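Local structure of tubulin-binding cofactor A (4CQI) at residues N24-T27 and L28-V32; R37-K40 and D41-A45; E48-R51 and E52-R55; P68-T71 and K72-D75; S107-E110 and L111-A115. The protein probably acts early in the tubulin folding pathway, capturing beta-tubulin and stabilising it in a quasi-native conformation. One frame throughout, in Å; residues are numbered along the deposited sequence.

Interaction 1: N24-T27 and L28-V32; sequences NEKT and LRIKV
Glu-25 OE2 is gripped by two groups. Arg-29 NH2 lies 2.8 Å from Glu-25 OE2 and makes a salt bridge with it one helical turn on. The hydrogen bond within it is weak, with an N-H...O angle of 142°. The second group is the side-chain amide of Asn-108, which donates to the same oxygen from just before helix 109-125. This holds for one of two modelled conformers of Glu-25, so the grip may be partial. Glu-25 and Arg-29 lie side by side and point the same way. Glu-25 is extended, with CG anti to the backbone N (chi1 -176°), while Arg-29 bends at chi3 to bring its guanidinium alongside. The carboxylate and guanidinium planes stand 51° apart, so this is not a flat, two-pronged pair. Glu-25 CG also rests 3.4 Å from Arg-29 NH2. This is an i to i+4 ion pair near the start of helix 23-62, the first helix of the three-helix bundle. Four backbone bonds run beneath it, including Lys-31 N to Thr-27 O at 2.9 Å. On another side of the helix, Thr-27 CG2 touches Lys-31 CE at 3.7 Å. The lysine amino group goes on to a salt bridge with Asp-94 of helix 67-100. Thr-27 OG1 is bonded back to the carbonyl of Pro-23. Leu-28 is buried against Leu-95 and Leu-99 of helix 67-100 and Leu-111 and Leu-112 of helix 109-125.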
loop_
_atom_site.group_PDB
_atom_site.type_symbol
_atom_site.label_atom_id
_atom_site.label_comp_id
_atom_site.label_asym_id
_atom_site.label_seq_id
_atom_site.Cartn_x
_atom_site.Cartn_y
_atom_site.Cartn_z
ATOM N N ASN A 24 12.096 -20.457 5.802
ATOM C CA ASN A 24 12.475 -19.053 5.670
ATOM C C ASN A 24 12.158 -18.491 4.277
ATOM O O ASN A 24 11.826 -17.305 4.120
ATOM C CB ASN A 24 13.932 -18.795 6.033
ATOM C CG ASN A 24 14.922 -19.625 5.231
ATOM O OD1 ASN A 24 14.575 -20.672 4.647
ATOM N ND2 ASN A 24 16.182 -19.171 5.229
ATOM N N GLU A 25 12.250 -19.353 3.261
ATOM C CA GLU A 25 11.913 -18.972 1.884
ATOM C C GLU A 25 10.426 -18.685 1.807
ATOM O O GLU A 25 10.000 -17.694 1.217
ATOM C CB GLU A 25 12.293 -20.097 0.886
ATOM C CG GLU A 25 12.046 -19.729 -0.573
ATOM C CD GLU A 25 12.423 -20.806 -1.598
ATOM O OE1 GLU A 25 12.483 -22.022 -1.278
ATOM O OE2 GLU A 25 12.625 -20.416 -2.761
ATOM N N LYS A 26 9.637 -19.579 2.402
ATOM C CA LYS A 26 8.175 -19.495 2.386
ATOM C C LYS A 26 7.691 -18.212 3.086
ATOM O O LYS A 26 6.784 -17.491 2.588
ATOM C CB LYS A 26 7.569 -20.729 3.071
ATOM C CG LYS A 26 6.056 -20.708 3.192
ATOM C CD LYS A 26 5.527 -21.754 4.172
ATOM C CE LYS A 26 4.023 -21.594 4.415
ATOM N NZ LYS A 26 3.202 -22.356 3.419
ATOM N N THR A 27 8.283 -17.931 4.241
ATOM C CA THR A 27 7.940 -16.719 5.014
ATOM C C THR A 27 8.321 -15.464 4.229
ATOM O O THR A 27 7.518 -14.497 4.141
ATOM C CB THR A 27 8.607 -16.777 6.392
ATOM O OG1 THR A 27 8.003 -17.866 7.120
ATOM C CG2 THR A 27 8.427 -15.489 7.158
ATOM N N LEU A 28 9.519 -15.461 3.659
ATOM C CA LEU A 28 9.955 -14.319 2.840
ATOM C C LEU A 28 8.979 -14.021 1.700
ATOM O O LEU A 28 8.627 -12.862 1.445
ATOM C CB LEU A 28 11.365 -14.514 2.308
ATOM C CG LEU A 28 12.040 -13.377 1.556
ATOM C CD1 LEU A 28 12.006 -12.064 2.350
ATOM C CD2 LEU A 28 13.493 -13.737 1.173
ATOM N N ARG A 29 8.560 -15.080 1.009
ATOM C CA ARG A 29 7.587 -14.968 -0.080
ATOM C C ARG A 29 6.277 -14.336 0.384
ATOM O O ARG A 29 5.758 -13.420 -0.273
ATOM C CB ARG A 29 7.361 -16.378 -0.683
ATOM C CG ARG A 29 6.701 -16.443 -2.044
ATOM C CD ARG A 29 6.760 -17.884 -2.590
ATOM N NE ARG A 29 8.077 -18.217 -3.167
ATOM C CZ ARG A 29 8.922 -19.161 -2.733
ATOM N NH1 ARG A 29 8.627 -19.931 -1.680
ATOM N NH2 ARG A 29 10.080 -19.350 -3.364
ATOM N N ILE A 30 5.736 -14.803 1.517
ATOM C CA ILE A 30 4.510 -14.265 2.076
ATOM C C ILE A 30 4.673 -12.786 2.396
ATOM O O ILE A 30 3.779 -11.982 2.100
ATOM C CB ILE A 30 4.089 -15.013 3.357
ATOM C CG1 ILE A 30 3.630 -16.445 3.031
ATOM C CG2 ILE A 30 2.983 -14.258 4.105
ATOM C CD1 ILE A 30 3.714 -17.368 4.245
ATOM N N LYS A 31 5.789 -12.437 3.010
ATOM C CA LYS A 31 6.024 -11.025 3.364
ATOM C C LYS A 31 6.160 -10.131 2.111
ATOM O O LYS A 31 5.622 -9.025 2.086
ATOM C CB LYS A 31 7.214 -10.872 4.296
ATOM C CG LYS A 31 7.054 -11.537 5.663
ATOM C CD LYS A 31 8.261 -11.212 6.562
ATOM C CE LYS A 31 8.101 -11.902 7.932
ATOM N NZ LYS A 31 6.941 -11.406 8.725
ATOM N N VAL A 32 6.828 -10.633 1.065
ATOM C CA VAL A 32 6.981 -9.884 -0.183
ATOM C C VAL A 32 5.611 -9.690 -0.816
ATOM O O VAL A 32 5.291 -8.578 -1.268
ATOM C CB VAL A 32 7.982 -10.569 -1.149
ATOM C CG1 VAL A 32 7.907 -9.965 -2.561
ATOM C CG2 VAL A 32 9.391 -10.453 -0.566
#

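Interaction 2: R37-K40 and D41-A45; sequences RTIK and DLEFA. With GOL (glycerol), chain C.
Glycerol bridges Lys-40 and Glu-43, two side chains on adjoining turns of helix 23-62 in the three-helix bundle. Its O1 donates to Glu-43 OE2 at 2.7 Å. Lys-40 NZ gives a weak hydrogen bond to glycerol O2 at 3.2 Å. The glycerol probably comes from the crystallisation liquor, and it also bonds to Asp-121 of helix 109-125. Below it, Ile-39 offers CG2 and CD1 as an apolar floor. Lys-40 and Glu-43 run side by side, and their charged atoms do not form a salt bridge. Lys-40 is bent at chi2 (-61°), which swings CD to 3.4 Å from Glu-43 OE1. Behind these side chains, the helix is held by i to i+4 backbone bonds. Away from the glycerol, Asp-41 forms a salt bridge with Arg-87 of helix 67-100, and Leu-42 packs on Ser-84 and Ile-88 there. Phe-44 CD2 lies 3.2 Å from the carbonyl oxygen of Lys-40, which approaches the ring obliquely.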
loop_
_atom_site.group_PDB
_atom_site.type_symbol
_atom_site.label_atom_id
_atom_site.label_comp_id
_atom_site.label_asym_id
_atom_site.label_seq_id
_atom_site.Cartn_x
_atom_site.Cartn_y
_atom_site.Cartn_z
ATOM N N ARG A 37 0.936 -6.081 -2.063
ATOM C CA ARG A 37 -0.510 -5.713 -1.879
ATOM C C ARG A 37 -0.707 -4.347 -1.215
ATOM O O ARG A 37 -1.539 -3.584 -1.685
ATOM C CB ARG A 37 -1.299 -6.805 -1.157
ATOM C CG ARG A 37 -1.809 -7.884 -2.098
ATOM C CD ARG A 37 -2.717 -8.853 -1.388
ATOM N NE ARG A 37 -2.007 -9.515 -0.315
ATOM C CZ ARG A 37 -1.386 -10.683 -0.450
ATOM N NH1 ARG A 37 -1.410 -11.321 -1.611
ATOM N NH2 ARG A 37 -0.764 -11.204 0.578
ATOM N N THR A 38 0.066 -4.003 -0.182
ATOM C CA THR A 38 -0.048 -2.677 0.428
ATOM C C THR A 38 0.324 -1.577 -0.565
ATOM O O THR A 38 -0.219 -0.473 -0.523
ATOM C CB THR A 38 0.780 -2.510 1.718
ATOM O OG1 THR A 38 2.189 -2.499 1.402
ATOM C CG2 THR A 38 0.490 -3.643 2.730
ATOM N N ILE A 39 1.260 -1.850 -1.469
ATOM C CA ILE A 39 1.631 -0.819 -2.427
ATOM C C ILE A 39 0.488 -0.584 -3.446
ATOM O O ILE A 39 0.158 0.556 -3.760
ATOM C CB ILE A 39 2.971 -1.140 -3.098
ATOM C CG1 ILE A 39 4.057 -1.178 -2.034
ATOM C CG2 ILE A 39 3.338 -0.123 -4.169
ATOM C CD1 ILE A 39 5.349 -1.802 -2.509
ATOM N N LYS A 40 -0.108 -1.672 -3.952
ATOM C CA LYS A 40 -1.224 -1.556 -4.870
ATOM C C LYS A 40 -2.399 -0.852 -4.169
ATOM O O LYS A 40 -3.046 0.030 -4.763
ATOM C CB LYS A 40 -1.638 -2.937 -5.405
ATOM C CG LYS A 40 -0.542 -3.702 -6.153
ATOM C CD LYS A 40 -0.053 -2.973 -7.389
ATOM C CE LYS A 40 0.595 -3.952 -8.382
ATOM N NZ LYS A 40 1.281 -3.257 -9.521
ATOM N N ASP A 41 -2.618 -1.179 -2.899
ATOM C CA ASP A 41 -3.658 -0.479 -2.099
ATOM C C ASP A 41 -3.496 1.029 -2.138
ATOM O O ASP A 41 -4.484 1.764 -2.276
ATOM C CB ASP A 41 -3.728 -0.977 -0.627
ATOM C CG ASP A 41 -4.284 -2.406 -0.484
ATOM O OD1 ASP A 41 -4.921 -2.900 -1.440
ATOM O OD2 ASP A 41 -4.043 -3.040 0.575
ATOM N N LEU A 42 -2.273 1.515 -1.952
ATOM C CA LEU A 42 -2.074 2.956 -1.943
ATOM C C LEU A 42 -2.371 3.521 -3.340
ATOM O O LEU A 42 -2.984 4.578 -3.472
ATOM C CB LEU A 42 -0.654 3.296 -1.514
ATOM C CG LEU A 42 -0.254 4.748 -1.615
ATOM C CD1 LEU A 42 -1.149 5.663 -0.748
ATOM C CD2 LEU A 42 1.240 4.887 -1.299
ATOM N N GLU A 43 -1.914 2.833 -4.386
ATOM C CA GLU A 43 -2.132 3.328 -5.760
ATOM C C GLU A 43 -3.615 3.477 -6.033
ATOM O O GLU A 43 -4.069 4.523 -6.539
ATOM C CB GLU A 43 -1.513 2.399 -6.822
ATOM C CG GLU A 43 -0.000 2.225 -6.684
ATOM C CD GLU A 43 0.635 1.156 -7.604
ATOM O OE1 GLU A 43 -0.101 0.319 -8.201
ATOM O OE2 GLU A 43 1.895 1.145 -7.704
ATOM N N PHE A 44 -4.383 2.456 -5.665
ATOM C CA PHE A 44 -5.841 2.531 -5.913
ATOM C C PHE A 44 -6.480 3.606 -5.029
ATOM O O PHE A 44 -7.378 4.320 -5.502
ATOM C CB PHE A 44 -6.517 1.190 -5.710
ATOM C CG PHE A 44 -6.198 0.170 -6.757
ATOM C CD1 PHE A 44 -6.579 0.354 -8.082
ATOM C CD2 PHE A 44 -5.552 -1.002 -6.422
ATOM C CE1 PHE A 44 -6.319 -0.624 -9.018
ATOM C CE2 PHE A 44 -5.262 -1.976 -7.370
ATOM C CZ PHE A 44 -5.632 -1.783 -8.676
ATOM N N ALA A 45 -6.026 3.739 -3.770
ATOM C CA ALA A 45 -6.535 4.759 -2.837
ATOM C C ALA A 45 -6.321 6.203 -3.333
ATOM O O ALA A 45 -7.228 7.056 -3.253
ATOM C CB ALA A 45 -5.929 4.574 -1.432
HETATM C C1 GOL C . 3.388 -1.785 -7.608
HETATM O O1 GOL C . 3.970 -0.562 -8.086
HETATM C C2 GOL C . 4.449 -2.892 -7.543
HETATM O O2 GOL C . 3.926 -4.169 -7.967
HETATM C C3 GOL C . 4.992 -2.998 -6.115
HETATM O O3 GOL C . 6.072 -3.926 -6.058
#

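Interaction 3: E48-R51 and E52-R55; sequences EVER and ELQR. With SO4 (sulfate ion), chain B.
Arg-55 reaches back along the helix to Glu-48. Its CB sits 3.2 Å from Arg-51 O, the acceptor of its own backbone N-H. The chain runs out straight through CG and CD, then bends at chi3 (-54°), turning the guanidinium back over the preceding turns. NH1 takes two carboxylates. It meets Glu-48 OE2 at 2.9 Å, on the syn side and in the guanidinium plane, and the two flat groups are nearly coplanar. Glu-52 OE1 also lies 2.9 Å from Arg-55 NH1, but here the donor stands well above the carboxylate plane. NH2 donates to a water, which in turn donates to Glu-48 OE1 and weakly accepts from Arg-51 NH1. Glu-48, Glu-52 and Arg-55 form a salt-bridge network on helix 23-62, within a predicted coiled coil. The other side of the Arg-51 guanidinium holds a sulfate, through NE to O1 and through NH2 to O3, the latter at 2.7 Å. That ion is probably from the crystallisation liquor and also bonds to Arg-47. Apolar packing is modest, with Val-49 CG1 3.9 Å from Leu-53 CD1. Glu-52 OE1 has a further donor in Gln-70 of helix 67-100. Glu-48 OE2 and Glu-52 OE2 come within 3.3 Å of each other. The shared arginine probably offsets the repulsion and helps keep both carboxylates ionised.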
loop_
_atom_site.group_PDB
_atom_site.type_symbol
_atom_site.label_atom_id
_atom_site.label_comp_id
_atom_site.label_asym_id
_atom_site.label_seq_id
_atom_site.Cartn_x
_atom_site.Cartn_y
_atom_site.Cartn_z
ATOM N N GLU A 48 -8.618 6.834 -6.228
ATOM C CA GLU A 48 -9.986 7.016 -5.695
ATOM C C GLU A 48 -10.208 8.378 -5.059
ATOM O O GLU A 48 -11.305 8.925 -5.205
ATOM C CB GLU A 48 -10.349 5.828 -4.761
ATOM C CG GLU A 48 -11.795 5.827 -4.280
ATOM C CD GLU A 48 -12.811 5.747 -5.401
ATOM O OE1 GLU A 48 -12.509 5.360 -6.574
ATOM O OE2 GLU A 48 -13.965 6.079 -5.073
ATOM N N VAL A 49 -9.208 8.982 -4.387
ATOM C CA VAL A 49 -9.316 10.356 -3.946
ATOM C C VAL A 49 -9.756 11.254 -5.093
ATOM O O VAL A 49 -10.726 12.028 -4.958
ATOM C CB VAL A 49 -7.985 10.902 -3.358
ATOM C CG1 VAL A 49 -8.016 12.441 -3.270
ATOM C CG2 VAL A 49 -7.734 10.281 -1.995
ATOM N N GLU A 50 -9.063 11.152 -6.218
ATOM C CA GLU A 50 -9.384 12.013 -7.348
ATOM C C GLU A 50 -10.814 11.797 -7.799
ATOM O O GLU A 50 -11.540 12.765 -8.024
ATOM C CB GLU A 50 -8.385 11.815 -8.501
ATOM C CG GLU A 50 -6.938 12.122 -8.117
ATOM C CD GLU A 50 -6.746 13.502 -7.507
ATOM O OE1 GLU A 50 -7.238 14.481 -8.117
ATOM O OE2 GLU A 50 -6.106 13.611 -6.422
ATOM N N ARG A 51 -11.234 10.541 -7.879
ATOM C CA ARG A 51 -12.625 10.203 -8.200
ATOM C C ARG A 51 -13.638 10.715 -7.190
ATOM O O ARG A 51 -14.742 11.154 -7.592
ATOM C CB ARG A 51 -12.802 8.703 -8.305
ATOM C CG ARG A 51 -11.959 8.138 -9.442
ATOM C CD ARG A 51 -12.408 6.760 -9.771
ATOM N NE ARG A 51 -11.888 6.333 -11.062
ATOM C CZ ARG A 51 -12.478 5.445 -11.854
ATOM N NH1 ARG A 51 -13.639 4.907 -11.494
ATOM N NH2 ARG A 51 -11.897 5.099 -13.006
ATOM N N GLU A 52 -13.300 10.655 -5.908
ATOM C CA GLU A 52 -14.240 11.112 -4.865
ATOM C C GLU A 52 -14.450 12.596 -4.950
ATOM O O GLU A 52 -15.561 13.087 -4.695
ATOM C CB GLU A 52 -13.791 10.765 -3.458
ATOM C CG GLU A 52 -13.631 9.268 -3.125
ATOM C CD GLU A 52 -14.914 8.461 -2.881
ATOM O OE1 GLU A 52 -16.018 8.824 -3.368
ATOM O OE2 GLU A 52 -14.778 7.413 -2.211
ATOM N N LEU A 53 -13.392 13.318 -5.304
ATOM C CA LEU A 53 -13.460 14.749 -5.513
ATOM C C LEU A 53 -14.326 15.097 -6.749
ATOM O O LEU A 53 -15.027 16.116 -6.764
ATOM C CB LEU A 53 -12.063 15.339 -5.659
ATOM C CG LEU A 53 -11.189 15.442 -4.393
ATOM C CD1 LEU A 53 -9.701 15.638 -4.700
ATOM C CD2 LEU A 53 -11.674 16.571 -3.498
ATOM N N GLN A 54 -14.244 14.273 -7.780
ATOM C CA GLN A 54 -15.120 14.399 -8.951
ATOM C C GLN A 54 -16.564 14.006 -8.615
ATOM O O GLN A 54 -17.516 14.655 -9.043
ATOM C CB GLN A 54 -14.612 13.484 -10.097
ATOM C CG GLN A 54 -13.259 13.840 -10.716
ATOM C CD GLN A 54 -12.560 12.646 -11.425
ATOM O OE1 GLN A 54 -13.163 11.586 -11.685
ATOM N NE2 GLN A 54 -11.271 12.823 -11.731
ATOM N N ARG A 55 -16.713 12.916 -7.872
ATOM C CA ARG A 55 -18.006 12.372 -7.489
ATOM C C ARG A 55 -18.734 13.390 -6.628
ATOM O O ARG A 55 -19.957 13.533 -6.743
ATOM C CB ARG A 55 -17.824 11.022 -6.772
ATOM C CG ARG A 55 -19.099 10.409 -6.200
ATOM C CD ARG A 55 -18.871 8.955 -5.799
ATOM N NE ARG A 55 -18.331 8.150 -6.910
ATOM C CZ ARG A 55 -17.195 7.440 -6.907
ATOM N NH1 ARG A 55 -16.433 7.345 -5.819
ATOM N NH2 ARG A 55 -16.823 6.788 -8.013
HETATM S S SO4 B . -8.847 7.036 -13.254
HETATM O O1 SO4 B . -9.951 7.788 -12.602
HETATM O O2 SO4 B . -8.262 7.760 -14.406
HETATM O O3 SO4 B . -9.420 5.748 -13.727
HETATM O O4 SO4 B . -7.742 6.800 -12.301
HETATM O O HOH W 1 -14.627 4.948 -8.310
HETATM O O HOH W 2 -15.797 10.526 -10.166
#

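Interaction 4: P68-T71 and K72-D75; sequences PQQT and KVVD
Gln-70 meets both Val-73 and Val-74 through the end of its side chain. The side-chain contacts are van der Waals, amide against valine. Gln-70 OE1 lies 3.8 Å from Val-73 CB, and its NE2 lies 3.8 Å from Val-74 CG2. The glutamine crosses Val-74 at about a right angle. A bend at chi2 (59°) folds its amide forward over the next turn, where NE2 also serves Glu-52. Gln-69 is bent in the same sense, which brings its NE2 to 3.8 Å from Val-73 CG2. Val-73 is thus touched by two glutamine amides, Gln-69 at the CG2 methyl and Gln-70 at CB and CG1. Lys-72 stays extended beyond CG, with CD passing 3.4 Å from Pro-68 O. The backbone hydrogen bonds form the second group. They follow the i to i+4 pattern of an alpha-helix near the start of helix 67-100. Val-74 N to Gln-70 O, at 2.9 Å, is the shortest of the four, and Lys-72 N to Pro-68 O is weak at 3.3 Å. One side-chain hydrogen bond leads back along the same helix, where Thr-71 OG1 pairs with the carbonyl of Val-67. Helix 23-62 packs along the face that carries Gln-70 and the valines: Gln-70 touches Arg-55 and Leu-56, Val-73 meets Glu-52, and Val-74 meets Leu-53.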
loop_
_atom_site.group_PDB
_atom_site.type_symbol
_atom_site.label_atom_id
_atom_site.label_comp_id
_atom_site.label_asym_id
_atom_site.label_seq_id
_atom_site.Cartn_x
_atom_site.Cartn_y
_atom_site.Cartn_z
ATOM N N PRO A 68 -23.236 16.662 1.512
ATOM C CA PRO A 68 -22.750 16.443 2.881
ATOM C C PRO A 68 -22.205 15.043 3.121
ATOM O O PRO A 68 -21.175 14.879 3.796
ATOM C CB PRO A 68 -24.004 16.658 3.757
ATOM C CG PRO A 68 -25.163 16.684 2.815
ATOM C CD PRO A 68 -24.607 17.211 1.524
ATOM N N GLN A 69 -22.911 14.045 2.604
ATOM C CA GLN A 69 -22.455 12.686 2.713
ATOM C C GLN A 69 -21.132 12.523 1.924
ATOM O O GLN A 69 -20.215 11.863 2.406
ATOM C CB GLN A 69 -23.530 11.698 2.235
ATOM C CG GLN A 69 -23.100 10.231 2.184
ATOM C CD GLN A 69 -22.541 9.679 3.494
ATOM O OE1 GLN A 69 -22.776 10.224 4.574
ATOM N NE2 GLN A 69 -21.805 8.570 3.398
ATOM N N GLN A 70 -21.033 13.151 0.753
ATOM C CA GLN A 70 -19.829 12.994 -0.086
ATOM C C GLN A 70 -18.662 13.845 0.396
ATOM O O GLN A 70 -17.497 13.490 0.162
ATOM C CB GLN A 70 -20.140 13.272 -1.560
ATOM C CG GLN A 70 -19.009 12.954 -2.547
ATOM C CD GLN A 70 -18.539 11.499 -2.533
ATOM O OE1 GLN A 70 -19.246 10.572 -2.082
ATOM N NE2 GLN A 70 -17.327 11.285 -3.059
ATOM N N THR A 71 -18.956 14.972 1.050
ATOM C CA THR A 71 -17.919 15.766 1.694
ATOM C C THR A 71 -17.169 14.914 2.739
ATOM O O THR A 71 -15.919 14.930 2.796
ATOM C CB THR A 71 -18.492 17.049 2.339
ATOM O OG1 THR A 71 -18.928 17.913 1.300
ATOM C CG2 THR A 71 -17.412 17.788 3.142
ATOM N N LYS A 72 -17.932 14.194 3.544
ATOM C CA LYS A 72 -17.388 13.301 4.569
ATOM C C LYS A 72 -16.599 12.119 3.957
ATOM O O LYS A 72 -15.533 11.747 4.458
ATOM C CB LYS A 72 -18.520 12.791 5.479
ATOM C CG LYS A 72 -19.022 13.870 6.463
ATOM C CD LYS A 72 -20.472 13.681 6.917
ATOM C CE LYS A 72 -20.987 14.920 7.663
ATOM N NZ LYS A 72 -22.480 14.986 7.761
ATOM N N VAL A 73 -17.101 11.559 2.850
ATOM C CA VAL A 73 -16.389 10.471 2.147
ATOM C C VAL A 73 -15.060 10.964 1.537
ATOM O O VAL A 73 -14.070 10.233 1.598
ATOM C CB VAL A 73 -17.281 9.856 1.070
ATOM C CG1 VAL A 73 -16.531 8.897 0.150
ATOM C CG2 VAL A 73 -18.495 9.179 1.696
ATOM N N VAL A 74 -15.052 12.176 0.973
ATOM C CA VAL A 74 -13.836 12.781 0.408
ATOM C C VAL A 74 -12.794 12.973 1.507
ATOM O O VAL A 74 -11.599 12.643 1.326
ATOM C CB VAL A 74 -14.132 14.121 -0.307
ATOM C CG1 VAL A 74 -12.855 14.885 -0.607
ATOM C CG2 VAL A 74 -14.943 13.864 -1.589
ATOM N N ASP A 75 -13.239 13.462 2.663
ATOM C CA ASP A 75 -12.314 13.690 3.766
ATOM C C ASP A 75 -11.703 12.365 4.224
ATOM O O ASP A 75 -10.480 12.245 4.456
ATOM C CB ASP A 75 -13.015 14.425 4.908
ATOM C CG ASP A 75 -12.027 14.919 5.975
ATOM O OD1 ASP A 75 -10.959 15.490 5.621
ATOM O OD2 ASP A 75 -12.272 14.678 7.170
#

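Interaction 5: S107-E110 and L111-A115; sequences SNEE and LLDLA
Asn-108 caps the first turn of helix 109-125 by accepting from Leu-111 N. Its OD1 is 3.0 Å from Leu-111 N, and the N-H...O angle is 167°. The hydrogen points well at the oxygen, yet the donor stands 65° above the amide plane of the asparagine and is not on a lone pair. With chi1 near 180° (-178°), the side chain turns its amide back over the helix end. There Asn-108 CG also packs 3.7 Å from Leu-111 CB, with the two side chains crossing at about a right angle. This is the tight part of the contact. Asn-108 is the N-cap through OD1. Its carbonyl also starts the regular i to i+4 series, accepting from Leu-112 N at 3.1 Å. The other side is acidic and more exposed. Glu-109 and Asp-113 run side by side, but their nearest carboxylate oxygens, Glu-109 OE2 and Asp-113 OD2, stay 4.6 Å apart. Glu-109 CG comes 4.2 Å from Asp-113 OD2. Negative charges this near the amino end of a helix would probably be favoured by its dipole. Helix 23-62 packs against the capped side, where Leu-111 touches Glu-25 and, one turn further on, Ala-115 faces Val-32.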
loop_
_atom_site.group_PDB
_atom_site.type_symbol
_atom_site.label_atom_id
_atom_site.label_comp_id
_atom_site.label_asym_id
_atom_site.label_seq_id
_atom_site.Cartn_x
_atom_site.Cartn_y
_atom_site.Cartn_z
ATOM N N SER A 107 18.783 -18.649 0.122
ATOM C CA SER A 107 19.789 -18.849 -0.946
ATOM C C SER A 107 19.220 -18.479 -2.319
ATOM O O SER A 107 19.969 -18.342 -3.301
ATOM C CB SER A 107 20.287 -20.295 -0.969
ATOM O OG SER A 107 19.201 -21.202 -1.082
ATOM N N ASN A 108 17.895 -18.337 -2.379
ATOM C CA ASN A 108 17.216 -17.993 -3.623
ATOM C C ASN A 108 17.482 -16.545 -3.986
ATOM O O ASN A 108 16.810 -15.628 -3.493
ATOM C CB ASN A 108 15.738 -18.271 -3.474
ATOM C CG ASN A 108 14.961 -17.983 -4.738
ATOM O OD1 ASN A 108 15.414 -17.225 -5.594
ATOM N ND2 ASN A 108 13.785 -18.546 -4.834
ATOM N N GLU A 109 18.475 -16.347 -4.846
ATOM C CA GLU A 109 18.879 -15.041 -5.318
ATOM C C GLU A 109 17.755 -14.179 -5.957
ATOM O O GLU A 109 17.714 -12.965 -5.768
ATOM C CB GLU A 109 19.993 -15.257 -6.349
ATOM C CG GLU A 109 20.474 -14.074 -7.156
ATOM C CD GLU A 109 21.456 -14.502 -8.274
ATOM O OE1 GLU A 109 22.309 -15.400 -8.052
ATOM O OE2 GLU A 109 21.371 -13.938 -9.386
ATOM N N GLU A 110 16.901 -14.791 -6.762
ATOM C CA GLU A 110 15.812 -14.053 -7.424
ATOM C C GLU A 110 14.734 -13.573 -6.424
ATOM O O GLU A 110 14.173 -12.468 -6.601
ATOM C CB GLU A 110 15.164 -14.886 -8.544
ATOM C CG GLU A 110 16.057 -14.961 -9.798
ATOM C CD GLU A 110 17.219 -15.918 -9.641
ATOM O OE1 GLU A 110 17.074 -16.886 -8.864
ATOM O OE2 GLU A 110 18.277 -15.709 -10.302
ATOM N N LEU A 111 14.449 -14.375 -5.393
ATOM C CA LEU A 111 13.529 -13.941 -4.316
ATOM C C LEU A 111 14.128 -12.809 -3.500
ATOM O O LEU A 111 13.420 -11.858 -3.139
ATOM C CB LEU A 111 13.154 -15.094 -3.380
ATOM C CG LEU A 111 12.180 -14.812 -2.232
ATOM C CD1 LEU A 111 10.876 -14.193 -2.695
ATOM C CD2 LEU A 111 11.900 -16.101 -1.482
ATOM N N LEU A 112 15.426 -12.881 -3.193
ATOM C CA LEU A 112 16.077 -11.754 -2.526
ATOM C C LEU A 112 16.049 -10.479 -3.376
ATOM O O LEU A 112 15.789 -9.366 -2.847
ATOM C CB LEU A 112 17.524 -12.106 -2.130
ATOM C CG LEU A 112 17.715 -13.162 -1.057
ATOM C CD1 LEU A 112 19.226 -13.428 -0.948
ATOM C CD2 LEU A 112 17.146 -12.665 0.279
ATOM N N ASP A 113 16.274 -10.613 -4.684
ATOM C CA ASP A 113 16.237 -9.448 -5.588
ATOM C C ASP A 113 14.824 -8.893 -5.601
ATOM O O ASP A 113 14.640 -7.684 -5.509
ATOM C CB ASP A 113 16.640 -9.782 -7.030
ATOM C CG ASP A 113 18.144 -10.039 -7.206
ATOM O OD1 ASP A 113 18.949 -9.753 -6.300
ATOM O OD2 ASP A 113 18.539 -10.547 -8.291
ATOM N N LEU A 114 13.835 -9.766 -5.687
ATOM C CA LEU A 114 12.454 -9.342 -5.684
ATOM C C LEU A 114 12.081 -8.621 -4.354
ATOM O O LEU A 114 11.370 -7.613 -4.367
ATOM C CB LEU A 114 11.557 -10.542 -5.877
ATOM C CG LEU A 114 10.068 -10.255 -5.888
ATOM C CD1 LEU A 114 9.736 -9.271 -7.004
ATOM C CD2 LEU A 114 9.292 -11.557 -6.014
ATOM N N ALA A 115 12.515 -9.171 -3.227
ATOM C CA ALA A 115 12.238 -8.524 -1.930
ATOM C C ALA A 115 12.860 -7.112 -1.909
ATOM O O ALA A 115 12.207 -6.113 -1.531
ATOM C CB ALA A 115 12.786 -9.373 -0.768
#

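Overall arrangement
Interactions 1, 2 and 3 follow one another along helix 23-62, while interaction 4 belongs to helix 67-100 and interaction 5 to the start of helix 109-125. Two pairs touch. Interactions 1 and 5 join the first and third helices at one end of the bundle; interactions 3 and 4 join the first and second near the other. Their centres are about 10 Å apart in each pair. Interaction 2 lies close to the chain's centre and is partly buried, as is interaction 4. Interactions 1, 3 and 5 are surface contacts. Ion pairs mark 1 and 3, a bridging glycerol 2, amide-valine packing 4 and an N-cap 5.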